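Local atomic coordinates of PA3566 protein (Pseudomonas aeruginosa, PDB entry 1X7V), a protein that is of unknown function but belongs to the antibiotic biosynthesis monooxygenase family and may therefore have oxidoreductase activity. Residues G18-R28 / L45-F55. Residues are numbered along the deposited sequence; the frame is centred on the assembly and turned at random.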
loop_
_atom_site.group_PDB
_atom_site.type_symbol
_atom_site.label_atom_id
_atom_site.label_comp_id
_atom_site.label_asym_id
_atom_site.label_seq_id
_atom_site.Cartn_x
_atom_site.Cartn_y
_atom_site.Cartn_z
ATOM N N GLY A 18 -1.424 -19.599 2.497
ATOM C CA GLY A 18 -1.319 -19.852 3.919
ATOM C C GLY A 18 -0.897 -18.654 4.756
ATOM O O GLY A 18 -1.009 -18.720 5.955
ATOM N N HIS A 19 -0.384 -17.579 4.118
ATOM C CA HIS A 19 0.162 -16.408 4.825
ATOM C C HIS A 19 -0.684 -15.132 4.821
ATOM O O HIS A 19 -0.155 -14.073 5.111
ATOM C CB HIS A 19 1.563 -16.120 4.305
ATOM C CG HIS A 19 2.525 -17.232 4.560
ATOM N ND1 HIS A 19 3.200 -17.375 5.756
ATOM C CD2 HIS A 19 2.823 -18.332 3.832
ATOM C CE1 HIS A 19 3.944 -18.470 5.715
ATOM N NE2 HIS A 19 3.745 -19.060 4.552
ATOM N N ALA A 20 -1.988 -15.214 4.552
ATOM C CA ALA A 20 -2.873 -14.047 4.525
ATOM C C ALA A 20 -2.912 -13.297 5.846
ATOM O O ALA A 20 -2.875 -12.071 5.866
ATOM C CB ALA A 20 -4.305 -14.417 4.108
ATOM N N GLU A 21 -3.004 -14.016 6.956
ATOM C CA GLU A 21 -3.118 -13.342 8.224
ATOM C C GLU A 21 -1.862 -12.577 8.591
ATOM O O GLU A 21 -1.949 -11.474 9.154
ATOM C CB GLU A 21 -3.454 -14.338 9.318
ATOM C CG GLU A 21 -4.823 -15.016 9.099
ATOM C CD GLU A 21 -6.059 -14.197 9.555
ATOM O OE1 GLU A 21 -6.150 -12.956 9.296
ATOM O OE2 GLU A 21 -6.988 -14.822 10.138
ATOM N N ALA A 22 -0.707 -13.162 8.293
ATOM C CA ALA A 22 0.571 -12.530 8.582
ATOM C C ALA A 22 0.719 -11.275 7.718
ATOM O O ALA A 22 1.139 -10.185 8.183
ATOM C CB ALA A 22 1.737 -13.492 8.323
ATOM N N LEU A 23 0.385 -11.394 6.452
ATOM C CA LEU A 23 0.474 -10.226 5.569
ATOM C C LEU A 23 -0.490 -9.054 5.961
ATOM O O LEU A 23 -0.106 -7.864 5.931
ATOM C CB LEU A 23 0.288 -10.685 4.103
ATOM C CG LEU A 23 0.317 -9.526 3.068
ATOM C CD1 LEU A 23 1.671 -8.833 3.203
ATOM C CD2 LEU A 23 0.010 -9.960 1.620
ATOM N N GLU A 24 -1.727 -9.366 6.317
ATOM C CA GLU A 24 -2.689 -8.388 6.808
ATOM C C GLU A 24 -2.144 -7.645 8.025
ATOM O O GLU A 24 -2.300 -6.436 8.094
ATOM C CB GLU A 24 -3.999 -9.070 7.195
ATOM C CG GLU A 24 -5.056 -8.110 7.807
ATOM C CD GLU A 24 -6.381 -8.820 8.126
ATOM O OE1 GLU A 24 -6.747 -9.790 7.398
ATOM O OE2 GLU A 24 -7.063 -8.387 9.083
ATOM N N ARG A 25 -1.537 -8.378 8.973
ATOM C CA ARG A 25 -0.923 -7.795 10.175
ATOM C C ARG A 25 0.099 -6.758 9.745
ATOM O O ARG A 25 0.103 -5.650 10.237
ATOM C CB ARG A 25 -0.262 -8.881 11.022
ATOM C CG ARG A 25 0.384 -8.341 12.221
ATOM C CD ARG A 25 0.748 -9.417 13.188
ATOM N NE ARG A 25 1.560 -10.403 12.549
ATOM C CZ ARG A 25 1.277 -11.707 12.471
ATOM N NH1 ARG A 25 0.208 -12.270 13.064
ATOM N NH2 ARG A 25 2.120 -12.458 11.825
ATOM N N GLU A 26 0.936 -7.118 8.788
ATOM C CA GLU A 26 2.000 -6.258 8.327
ATOM C C GLU A 26 1.481 -5.042 7.569
ATOM O O GLU A 26 1.981 -3.922 7.787
ATOM C CB GLU A 26 2.990 -7.071 7.487
ATOM C CG GLU A 26 3.746 -8.124 8.309
ATOM C CD GLU A 26 4.543 -7.547 9.512
ATOM O OE1 GLU A 26 5.529 -6.816 9.245
ATOM O OE2 GLU A 26 4.215 -7.836 10.724
ATOM N N LEU A 27 0.523 -5.259 6.669
ATOM C CA LEU A 27 -0.120 -4.158 5.894
ATOM C C LEU A 27 -0.864 -3.176 6.800
ATOM O O LEU A 27 -0.829 -1.957 6.608
ATOM C CB LEU A 27 -1.059 -4.730 4.821
ATOM C CG LEU A 27 -0.433 -5.491 3.679
ATOM C CD1 LEU A 27 -1.472 -6.192 2.792
ATOM C CD2 LEU A 27 0.498 -4.540 2.833
ATOM N N ARG A 28 -1.533 -3.676 7.830
ATOM C CA ARG A 28 -2.326 -2.789 8.719
ATOM C C ARG A 28 -1.391 -1.739 9.410
ATOM O O ARG A 28 -1.761 -0.563 9.641
ATOM C CB ARG A 28 -3.070 -3.602 9.758
ATOM C CG ARG A 28 -4.367 -4.291 9.275
ATOM C CD ARG A 28 -4.922 -5.118 10.440
ATOM N NE ARG A 28 -6.221 -5.736 10.167
ATOM C CZ ARG A 28 -7.406 -5.137 10.259
ATOM N NH1 ARG A 28 -7.527 -3.870 10.629
ATOM N NH2 ARG A 28 -8.506 -5.829 9.998
ATOM N N LEU A 45 -6.586 0.472 3.237
ATOM C CA LEU A 45 -6.343 -0.951 3.088
ATOM C C LEU A 45 -7.647 -1.739 2.953
ATOM O O LEU A 45 -8.608 -1.478 3.624
ATOM C CB LEU A 45 -5.588 -1.500 4.300
ATOM C CG LEU A 45 -5.237 -2.982 4.302
ATOM C CD1 LEU A 45 -4.385 -3.389 3.131
ATOM C CD2 LEU A 45 -4.514 -3.301 5.635
ATOM N N HIS A 46 -7.663 -2.719 2.063
ATOM C CA HIS A 46 -8.880 -3.503 1.779
ATOM C C HIS A 46 -8.474 -4.976 1.589
ATOM O O HIS A 46 -7.345 -5.265 1.181
ATOM C CB HIS A 46 -9.550 -3.087 0.462
ATOM C CG HIS A 46 -9.779 -1.617 0.317
ATOM N ND1 HIS A 46 -8.744 -0.737 0.081
ATOM C CD2 HIS A 46 -10.907 -0.862 0.403
ATOM C CE1 HIS A 46 -9.233 0.497 0.001
ATOM N NE2 HIS A 46 -10.532 0.451 0.189
ATOM N N GLN A 47 -9.410 -5.884 1.816
ATOM C CA GLN A 47 -9.184 -7.284 1.492
ATOM C C GLN A 47 -10.236 -7.677 0.437
ATOM O O GLN A 47 -11.407 -7.259 0.487
ATOM C CB GLN A 47 -9.296 -8.145 2.702
ATOM C CG GLN A 47 -8.852 -9.561 2.506
ATOM C CD GLN A 47 -8.962 -10.310 3.819
ATOM O OE1 GLN A 47 -9.836 -9.979 4.641
ATOM N NE2 GLN A 47 -8.045 -11.269 4.067
ATOM N N ASP A 48 -9.786 -8.427 -0.539
ATOM C CA ASP A 48 -10.670 -9.037 -1.541
ATOM C C ASP A 48 -11.862 -9.806 -0.955
ATOM O O ASP A 48 -11.726 -10.494 0.049
ATOM C CB ASP A 48 -9.861 -10.012 -2.357
ATOM C CG ASP A 48 -10.548 -10.409 -3.661
ATOM O OD1 ASP A 48 -10.399 -9.651 -4.653
ATOM O OD2 ASP A 48 -11.197 -11.468 -3.724
ATOM N N ARG A 49 -13.000 -9.698 -1.599
ATOM C CA ARG A 49 -14.218 -10.337 -1.103
ATOM C C ARG A 49 -14.180 -11.861 -1.232
ATOM O O ARG A 49 -14.843 -12.577 -0.461
ATOM C CB ARG A 49 -15.410 -9.752 -1.859
ATOM C CG ARG A 49 -16.729 -10.382 -1.613
ATOM C CD ARG A 49 -17.843 -9.728 -2.386
ATOM N NE ARG A 49 -19.133 -10.208 -1.918
ATOM C CZ ARG A 49 -20.275 -9.590 -2.122
ATOM N NH1 ARG A 49 -20.310 -8.490 -2.864
ATOM N NH2 ARG A 49 -21.398 -10.082 -1.595
ATOM N N HIS A 50 -13.444 -12.383 -2.207
ATOM C CA HIS A 50 -13.445 -13.832 -2.481
ATOM C C HIS A 50 -12.171 -14.604 -2.251
ATOM O O HIS A 50 -12.230 -15.850 -2.211
ATOM C CB HIS A 50 -13.883 -14.063 -3.910
ATOM C CG HIS A 50 -15.278 -13.592 -4.191
ATOM N ND1 HIS A 50 -16.384 -14.149 -3.586
ATOM C CD2 HIS A 50 -15.745 -12.653 -5.045
ATOM C CE1 HIS A 50 -17.474 -13.553 -4.038
ATOM N NE2 HIS A 50 -17.111 -12.640 -4.922
ATOM N N ASP A 51 -11.018 -13.928 -2.152
ATOM C CA ASP A 51 -9.736 -14.593 -1.914
ATOM C C ASP A 51 -9.055 -13.841 -0.785
ATOM O O ASP A 51 -8.646 -12.695 -0.973
ATOM C CB ASP A 51 -8.866 -14.569 -3.172
ATOM C CG ASP A 51 -7.511 -15.302 -2.982
ATOM O OD1 ASP A 51 -7.170 -15.732 -1.847
ATOM O OD2 ASP A 51 -6.778 -15.467 -3.996
ATOM N N SER A 52 -8.901 -14.497 0.369
ATOM C CA SER A 52 -8.332 -13.865 1.562
ATOM C C SER A 52 -6.862 -13.423 1.375
ATOM O O SER A 52 -6.385 -12.556 2.082
ATOM C CB SER A 52 -8.398 -14.871 2.721
ATOM O OG SER A 52 -7.598 -15.995 2.394
ATOM N N HIS A 53 -6.166 -14.022 0.413
ATOM C CA HIS A 53 -4.777 -13.686 0.111
ATOM C C HIS A 53 -4.552 -12.404 -0.663
ATOM O O HIS A 53 -3.386 -12.005 -0.821
ATOM C CB HIS A 53 -4.172 -14.836 -0.675
ATOM C CG HIS A 53 -4.192 -16.132 0.068
ATOM N ND1 HIS A 53 -3.170 -16.515 0.905
ATOM C CD2 HIS A 53 -5.122 -17.100 0.136
ATOM C CE1 HIS A 53 -3.471 -17.679 1.461
ATOM N NE2 HIS A 53 -4.656 -18.056 1.012
ATOM N N LEU A 54 -5.632 -11.755 -1.102
ATOM C CA LEU A 54 -5.552 -10.548 -1.952
ATOM C C LEU A 54 -5.990 -9.321 -1.186
ATOM O O LEU A 54 -7.067 -9.298 -0.588
ATOM C CB LEU A 54 -6.433 -10.658 -3.164
ATOM C CG LEU A 54 -5.799 -11.247 -4.407
ATOM C CD1 LEU A 54 -6.886 -11.586 -5.390
ATOM C CD2 LEU A 54 -4.807 -10.198 -4.953
ATOM N N PHE A 55 -5.105 -8.331 -1.179
ATOM C CA PHE A 55 -5.282 -7.048 -0.498
ATOM C C PHE A 55 -5.020 -5.939 -1.482
ATOM O O PHE A 55 -4.284 -6.134 -2.455
ATOM C CB PHE A 55 -4.302 -6.879 0.652
ATOM C CG PHE A 55 -4.389 -7.968 1.686
ATOM C CD1 PHE A 55 -3.707 -9.159 1.535
ATOM C CD2 PHE A 55 -5.237 -7.835 2.745
ATOM C CE1 PHE A 55 -3.867 -10.169 2.488
ATOM C CE2 PHE A 55 -5.367 -8.782 3.634
ATOM C CZ PHE A 55 -4.667 -9.971 3.496
HETATM O O HOH W 1 -6.155 -12.160 6.566
HETATM O O HOH W 2 -9.332 -10.139 7.401
#
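In this alpha-beta plait, the ferredoxin-like fold of the dimeric alpha-beta barrel clan, helix 20-28 packs Leu23, Glu24 and Leu27 against Phe55 and Leu45 on the hairpin formed by strands 40-47 and 54-61. The helix runs nearly antiparallel to strand 45-47, with an axis separation of 9.8 Å. Phe55, buried, is gripped along its length: Leu27 CD1 lies 3.6 Å from Phe55 CG, Leu23 CD2 meets the CD1 side, and Glu24 CB reaches CE2. The far end of the ring, CZ, abuts the backbone carbonyl of Ala20. Leu23 also packs on Ile13 and Ala15 of strand 7-15. Farther along the helix, Leu45 CD2 sits in the corner between Leu27 CB and the backbone N and CG of Arg28, whose side chain crosses that of Leu45 at about a right angle.

No direct hydrogen bond joins the two segments, and water bridges their polar rim. One water donates to both Glu24 OE1 and Gln47 OE1; another donates to Glu21 OE1 and Glu24 OE1 and accepts a weak bond from Gln47 NE2. The other carboxylate oxygen, Glu24 OE2, takes NE and NH2 of Arg28 side-on, in the guanidinium plane, with NE at 3.0 Å; this probably steadies the carboxylate facing the waters. Gln47 NE2, at the end of an extended chain, donates to Ser52 O at 2.9 Å, a bond across the hairpin that meets Ser52 O in its carbonyl plane. At the helix start, Ala20 CB touches that same Ser52 O at 3.4 Å and also lies over one face of the His53 ring, offset toward the rim, 3.9 Å above its plane.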